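Local coordinates for uncharacterized protein (Danio rerio, PDB 5HBA) that probably recognises targets for the classical complement pathway of innate immunity, as the globular head domain of complement C1q subunit A, at residues Glu2-Ser7 against Gly128-Arg133; Val49-Phe54 against Gly93-Leu98. All coordinates share one frame; numbering follows the deposited sequence.

Interaction 1 of 2, residues Glu2-Ser7 against Gly128-Arg133; sequences EKPAFS and GFLIYR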
# COMPACT_ATOMS: atom_id res chain seq x y z
N GLU A 2 -12.69 -19.76 -2.25
CA GLU A 2 -11.24 -19.67 -2.07
C GLU A 2 -10.53 -19.31 -3.38
O GLU A 2 -10.77 -19.93 -4.42
CB GLU A 2 -10.68 -20.97 -1.49
CG GLU A 2 -9.16 -21.00 -1.33
CD GLU A 2 -8.43 -21.43 -2.60
OE1 GLU A 2 -8.88 -22.39 -3.26
OE2 GLU A 2 -7.41 -20.79 -2.94
N LYS A 3 -9.64 -18.33 -3.31
CA LYS A 3 -8.79 -17.96 -4.44
C LYS A 3 -7.39 -17.59 -3.94
O LYS A 3 -7.17 -17.53 -2.72
CB LYS A 3 -9.43 -16.84 -5.27
CG LYS A 3 -9.80 -15.58 -4.50
CD LYS A 3 -10.53 -14.61 -5.43
CE LYS A 3 -11.14 -13.45 -4.66
NZ LYS A 3 -11.83 -12.51 -5.58
N PRO A 4 -6.42 -17.38 -4.86
CA PRO A 4 -5.08 -16.98 -4.40
C PRO A 4 -5.09 -15.71 -3.55
O PRO A 4 -5.67 -14.69 -3.96
CB PRO A 4 -4.33 -16.72 -5.70
CG PRO A 4 -4.97 -17.68 -6.68
CD PRO A 4 -6.43 -17.70 -6.30
N ALA A 5 -4.43 -15.79 -2.40
CA ALA A 5 -4.27 -14.68 -1.46
C ALA A 5 -3.15 -15.07 -0.52
O ALA A 5 -3.22 -16.13 0.12
CB ALA A 5 -5.55 -14.47 -0.65
N PHE A 6 -2.12 -14.23 -0.42
CA PHE A 6 -1.00 -14.53 0.46
C PHE A 6 -0.48 -13.32 1.22
O PHE A 6 -0.65 -12.16 0.80
CB PHE A 6 0.16 -15.17 -0.32
CG PHE A 6 0.91 -14.19 -1.17
CD1 PHE A 6 1.97 -13.45 -0.64
CD2 PHE A 6 0.57 -14.01 -2.50
CE1 PHE A 6 2.66 -12.53 -1.43
CE2 PHE A 6 1.26 -13.09 -3.30
CZ PHE A 6 2.31 -12.35 -2.76
N SER A 7 0.17 -13.61 2.34
CA SER A 7 0.86 -12.60 3.13
C SER A 7 2.06 -13.29 3.77
O SER A 7 1.91 -14.23 4.58
CB SER A 7 -0.08 -12.05 4.21
OG SER A 7 0.58 -11.05 4.97
N GLY A 128 -0.41 -10.29 -1.52
CA GLY A 128 -0.98 -10.39 -2.85
C GLY A 128 -2.26 -11.20 -2.91
O GLY A 128 -2.49 -12.07 -2.07
N PHE A 129 -3.09 -10.93 -3.92
CA PHE A 129 -4.32 -11.70 -4.10
C PHE A 129 -4.89 -11.56 -5.51
O PHE A 129 -4.65 -10.55 -6.20
CB PHE A 129 -5.37 -11.36 -3.04
CG PHE A 129 -5.64 -9.89 -2.90
CD1 PHE A 129 -6.55 -9.25 -3.73
CD2 PHE A 129 -4.98 -9.14 -1.93
CE1 PHE A 129 -6.80 -7.89 -3.59
CE2 PHE A 129 -5.22 -7.78 -1.80
CZ PHE A 129 -6.13 -7.16 -2.62
N LEU A 130 -5.62 -12.58 -5.94
CA LEU A 130 -6.30 -12.55 -7.23
C LEU A 130 -7.44 -11.53 -7.19
O LEU A 130 -8.21 -11.49 -6.23
CB LEU A 130 -6.87 -13.94 -7.55
CG LEU A 130 -7.71 -14.03 -8.83
CD1 LEU A 130 -6.81 -13.93 -10.03
CD2 LEU A 130 -8.54 -15.30 -8.90
N ILE A 131 -7.54 -10.72 -8.24
CA ILE A 131 -8.69 -9.83 -8.40
C ILE A 131 -9.76 -10.55 -9.23
O ILE A 131 -10.92 -10.62 -8.82
CB ILE A 131 -8.30 -8.49 -9.04
CG1 ILE A 131 -7.31 -7.73 -8.14
CG2 ILE A 131 -9.54 -7.64 -9.31
CD1 ILE A 131 -6.58 -6.58 -8.87
N TYR A 132 -9.38 -11.06 -10.40
CA TYR A 132 -10.31 -11.87 -11.19
C TYR A 132 -9.59 -12.88 -12.07
O TYR A 132 -8.45 -12.65 -12.50
CB TYR A 132 -11.27 -10.98 -11.99
CG TYR A 132 -10.68 -10.33 -13.24
CD1 TYR A 132 -10.57 -11.04 -14.43
CD2 TYR A 132 -10.28 -8.99 -13.22
CE1 TYR A 132 -10.05 -10.45 -15.57
CE2 TYR A 132 -9.76 -8.39 -14.37
CZ TYR A 132 -9.65 -9.13 -15.54
OH TYR A 132 -9.13 -8.56 -16.69
N ARG A 133 -10.26 -14.00 -12.36
CA ARG A 133 -9.69 -15.06 -13.20
C ARG A 133 -9.73 -14.72 -14.68
O ARG A 133 -10.77 -14.29 -15.19
CB ARG A 133 -10.45 -16.38 -12.97
CG ARG A 133 -10.11 -17.07 -11.68
CD ARG A 133 -11.00 -18.28 -11.46
NE ARG A 133 -10.53 -19.08 -10.33
CZ ARG A 133 -10.84 -18.85 -9.05
NH1 ARG A 133 -11.64 -17.84 -8.73
NH2 ARG A 133 -10.36 -19.64 -8.10
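Ala5 and Phe129 form a non-hydrogen-bonded pair, CA to CA 4.0 Å, and Phe6 and Gly128 a hydrogen-bonded pair next to it, where strands 5-7 and 128-130 run almost exactly antiparallel at 178°. Phe6 N donates to Gly128 O (2.7 Å), and Phe6 O takes the N-H of Gly128 in return. A third bond, from Leu130 N to Pro4 O, carries the pairing one step beyond the strand; proline, with no N-H to give, can still serve there as an acceptor.

The Phe6 ring can lie here because its partner is glycine. With CG lodged between the backbone N and the carbonyl carbon (chi1 74°), the ring folds back over the Gly128 backbone. Gly128 N lies 3.6 Å above the ring plane of Phe6, over its centre, and Gly128 CA makes a CH-pi contact with the same face; any CB on Gly128 would collide with Phe6 CE2. Phe35, Phe42, Phe126 and Phe52 also meet Phe6. On the other side of the sheet Ala5 CB meets Phe129 CB at 3.9 Å, while the Phe129 ring leads away to Tyr51 of the second subunit.

Toward the chain ends Leu130 CB packs against Pro4 CD, the two side chains lying side by side. Lys3 crosses Leu130 at about a right angle, its extended chain bringing NZ to 3.8 Å from Leu130 O, too far for a hydrogen bond. The Arg133 guanidinium lies over Leu130 CD2 of its own segment, which is offset toward the rim of the group, with Glu2 O at its edge.

The contact thus changes from a buried, backbone-bonded interior to a more exposed end where long cationic chains contribute mainly their aliphatic parts and at most weak attraction to carbonyls, so the strand pairing itself probably depends little on charge.

Interaction 2 of 2, residues Val49-Phe54 against Gly93-Leu98; sequences VYYFVF and GAVLTL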
# COMPACT_ATOMS: atom_id res chain seq x y z
N VAL A 49 -5.81 -11.42 -13.18
CA VAL A 49 -5.31 -10.11 -12.80
C VAL A 49 -5.14 -10.09 -11.27
O VAL A 49 -6.05 -10.48 -10.53
CB VAL A 49 -6.27 -9.01 -13.27
CG1 VAL A 49 -5.83 -7.65 -12.77
CG2 VAL A 49 -6.33 -9.01 -14.80
N TYR A 50 -3.97 -9.65 -10.82
CA TYR A 50 -3.61 -9.76 -9.40
C TYR A 50 -3.25 -8.41 -8.81
O TYR A 50 -2.80 -7.52 -9.53
CB TYR A 50 -2.40 -10.68 -9.26
CG TYR A 50 -2.69 -12.15 -9.38
CD1 TYR A 50 -2.85 -12.75 -10.63
CD2 TYR A 50 -2.80 -12.95 -8.25
CE1 TYR A 50 -3.11 -14.11 -10.74
CE2 TYR A 50 -3.07 -14.30 -8.34
CZ TYR A 50 -3.22 -14.87 -9.59
OH TYR A 50 -3.48 -16.22 -9.67
N TYR A 51 -3.40 -8.28 -7.49
CA TYR A 51 -2.80 -7.14 -6.80
C TYR A 51 -1.63 -7.61 -5.93
O TYR A 51 -1.74 -8.60 -5.20
CB TYR A 51 -3.84 -6.40 -5.94
CG TYR A 51 -3.26 -5.24 -5.17
CD1 TYR A 51 -2.77 -4.12 -5.84
CD2 TYR A 51 -3.18 -5.26 -3.78
CE1 TYR A 51 -2.23 -3.06 -5.15
CE2 TYR A 51 -2.64 -4.20 -3.08
CZ TYR A 51 -2.17 -3.11 -3.77
OH TYR A 51 -1.63 -2.06 -3.08
N PHE A 52 -0.52 -6.88 -6.01
CA PHE A 52 0.65 -7.16 -5.18
C PHE A 52 1.07 -5.88 -4.45
O PHE A 52 0.99 -4.79 -5.01
CB PHE A 52 1.83 -7.64 -6.04
CG PHE A 52 1.62 -8.97 -6.68
CD1 PHE A 52 1.98 -10.15 -6.02
CD2 PHE A 52 1.09 -9.07 -7.96
CE1 PHE A 52 1.80 -11.39 -6.62
CE2 PHE A 52 0.90 -10.31 -8.57
CZ PHE A 52 1.25 -11.47 -7.89
N VAL A 53 1.52 -6.03 -3.21
CA VAL A 53 2.00 -4.88 -2.43
C VAL A 53 3.01 -5.36 -1.40
O VAL A 53 2.88 -6.47 -0.85
CB VAL A 53 0.83 -4.11 -1.76
CG1 VAL A 53 0.21 -4.91 -0.62
CG2 VAL A 53 1.29 -2.74 -1.25
N PHE A 54 4.05 -4.56 -1.17
CA PHE A 54 5.01 -4.88 -0.12
C PHE A 54 5.24 -3.69 0.81
O PHE A 54 5.01 -2.53 0.42
CB PHE A 54 6.34 -5.35 -0.72
CG PHE A 54 7.07 -4.28 -1.47
CD1 PHE A 54 7.94 -3.42 -0.81
CD2 PHE A 54 6.88 -4.12 -2.83
CE1 PHE A 54 8.60 -2.41 -1.49
CE2 PHE A 54 7.54 -3.10 -3.53
CZ PHE A 54 8.41 -2.26 -2.85
N GLY A 93 3.89 -1.51 -5.10
CA GLY A 93 3.03 -2.58 -5.56
C GLY A 93 2.33 -2.21 -6.84
O GLY A 93 2.47 -1.07 -7.33
N ALA A 94 1.59 -3.16 -7.40
CA ALA A 94 0.97 -2.96 -8.70
C ALA A 94 -0.16 -3.94 -8.95
O ALA A 94 -0.24 -4.98 -8.30
CB ALA A 94 2.02 -3.07 -9.81
N VAL A 95 -1.04 -3.59 -9.89
CA VAL A 95 -2.00 -4.54 -10.43
C VAL A 95 -1.41 -5.16 -11.70
O VAL A 95 -1.11 -4.45 -12.67
CB VAL A 95 -3.36 -3.89 -10.73
CG1 VAL A 95 -4.20 -4.80 -11.61
CG2 VAL A 95 -4.10 -3.60 -9.44
N LEU A 96 -1.23 -6.48 -11.68
CA LEU A 96 -0.56 -7.17 -12.78
C LEU A 96 -1.42 -8.27 -13.39
O LEU A 96 -2.15 -8.97 -12.68
CB LEU A 96 0.75 -7.79 -12.28
CG LEU A 96 1.78 -6.87 -11.62
CD1 LEU A 96 2.98 -7.68 -11.13
CD2 LEU A 96 2.22 -5.79 -12.58
N THR A 97 -1.30 -8.45 -14.71
CA THR A 97 -1.93 -9.56 -15.41
C THR A 97 -0.91 -10.68 -15.53
O THR A 97 0.18 -10.46 -16.07
CB THR A 97 -2.36 -9.15 -16.84
OG1 THR A 97 -3.14 -7.96 -16.78
CG2 THR A 97 -3.16 -10.25 -17.50
N LEU A 98 -1.26 -11.87 -15.04
CA LEU A 98 -0.31 -12.98 -15.04
C LEU A 98 -0.81 -14.20 -15.80
O LEU A 98 -2.01 -14.50 -15.79
CB LEU A 98 0.04 -13.37 -13.60
CG LEU A 98 0.59 -12.31 -12.65
CD1 LEU A 98 0.75 -12.91 -11.25
CD2 LEU A 98 1.92 -11.77 -13.14
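Four backbone hydrogen bonds, two in each of the pairs Tyr50-Leu96 and Phe52-Ala94, join the antiparallel strands 49-54 and 93-98. Tyr50 N reaches Leu96 O at 2.7 Å, and Phe52 N reaches Ala94 O at 3.0 Å, with reciprocal bonds from Leu96 N and Ala94 N. At the non-hydrogen-bonded positions between and beside them, CA-H groups touch carbonyls, as where Val95 CA lies 3.2 Å from Tyr50 O. Gly93 suits its place opposite Val53, since a side chain there would strike Phe52 O and Val53 CA, and its backbone angles also call for glycine.

Apolar contacts differ between the faces. On that of Val49, Tyr51 and Val95, the branched valines mesh tightly: both hold CG1 anti to the backbone N (chi1 175° in Val49), and Val49 CG1 comes within 3.5 Å of Val95 CG1. Val95 CG2 then touches the edge of the Tyr51 ring. This side meets the neighbouring subunits, where Tyr51 packs on Tyr51 of the second subunit and Val95 on Phe6 of the third.

The face of Tyr50, Phe52, Leu96 and Leu98 turns into the domain. Leu98 CD1 touches two rings, 3.7 Å from Tyr50 CD1 and 3.7 Å from Phe52 CZ, the two contacts roughly at right angles and the latter at the ring edge; Leu96 CD1 approaches Phe52 CD2. Phe42 meets both rings edge-to-face, and the Tyr50 hydroxyl is hydrogen-bonded to Val46 O. An alanine in place of Tyr50 is likely to open a gap beside Leu98 and leave Val46 O without this donor.

Twisted antiparallel strands with an aromatic and aliphatic inner face and a second face given to trimer contacts are characteristic of the jelly-roll sandwich of the C1q/TNF superfamily.

Interactions 1 and 2 are neighbours in one antiparallel sheet, their centres about 10 Å apart, because strand 120-133 pairs with strand 5-10 on one side and with strand 48-59 on the other. Two probable hydrogen bonds join them: Ile131 N to Val49 O at 2.7 Å and Tyr51 N to Phe129 O at 2.9 Å. Near the first, Ile131 and Tyr132 both face Val49 in a classic beta bulge. Pro4 CG also packs on Tyr50 OH (3.6 Å), so the segment 2-7 also touches the inner tyrosine. In sequence, interaction 2 nests within the loop closed by interaction 1, and both touch the second subunit of the trimer.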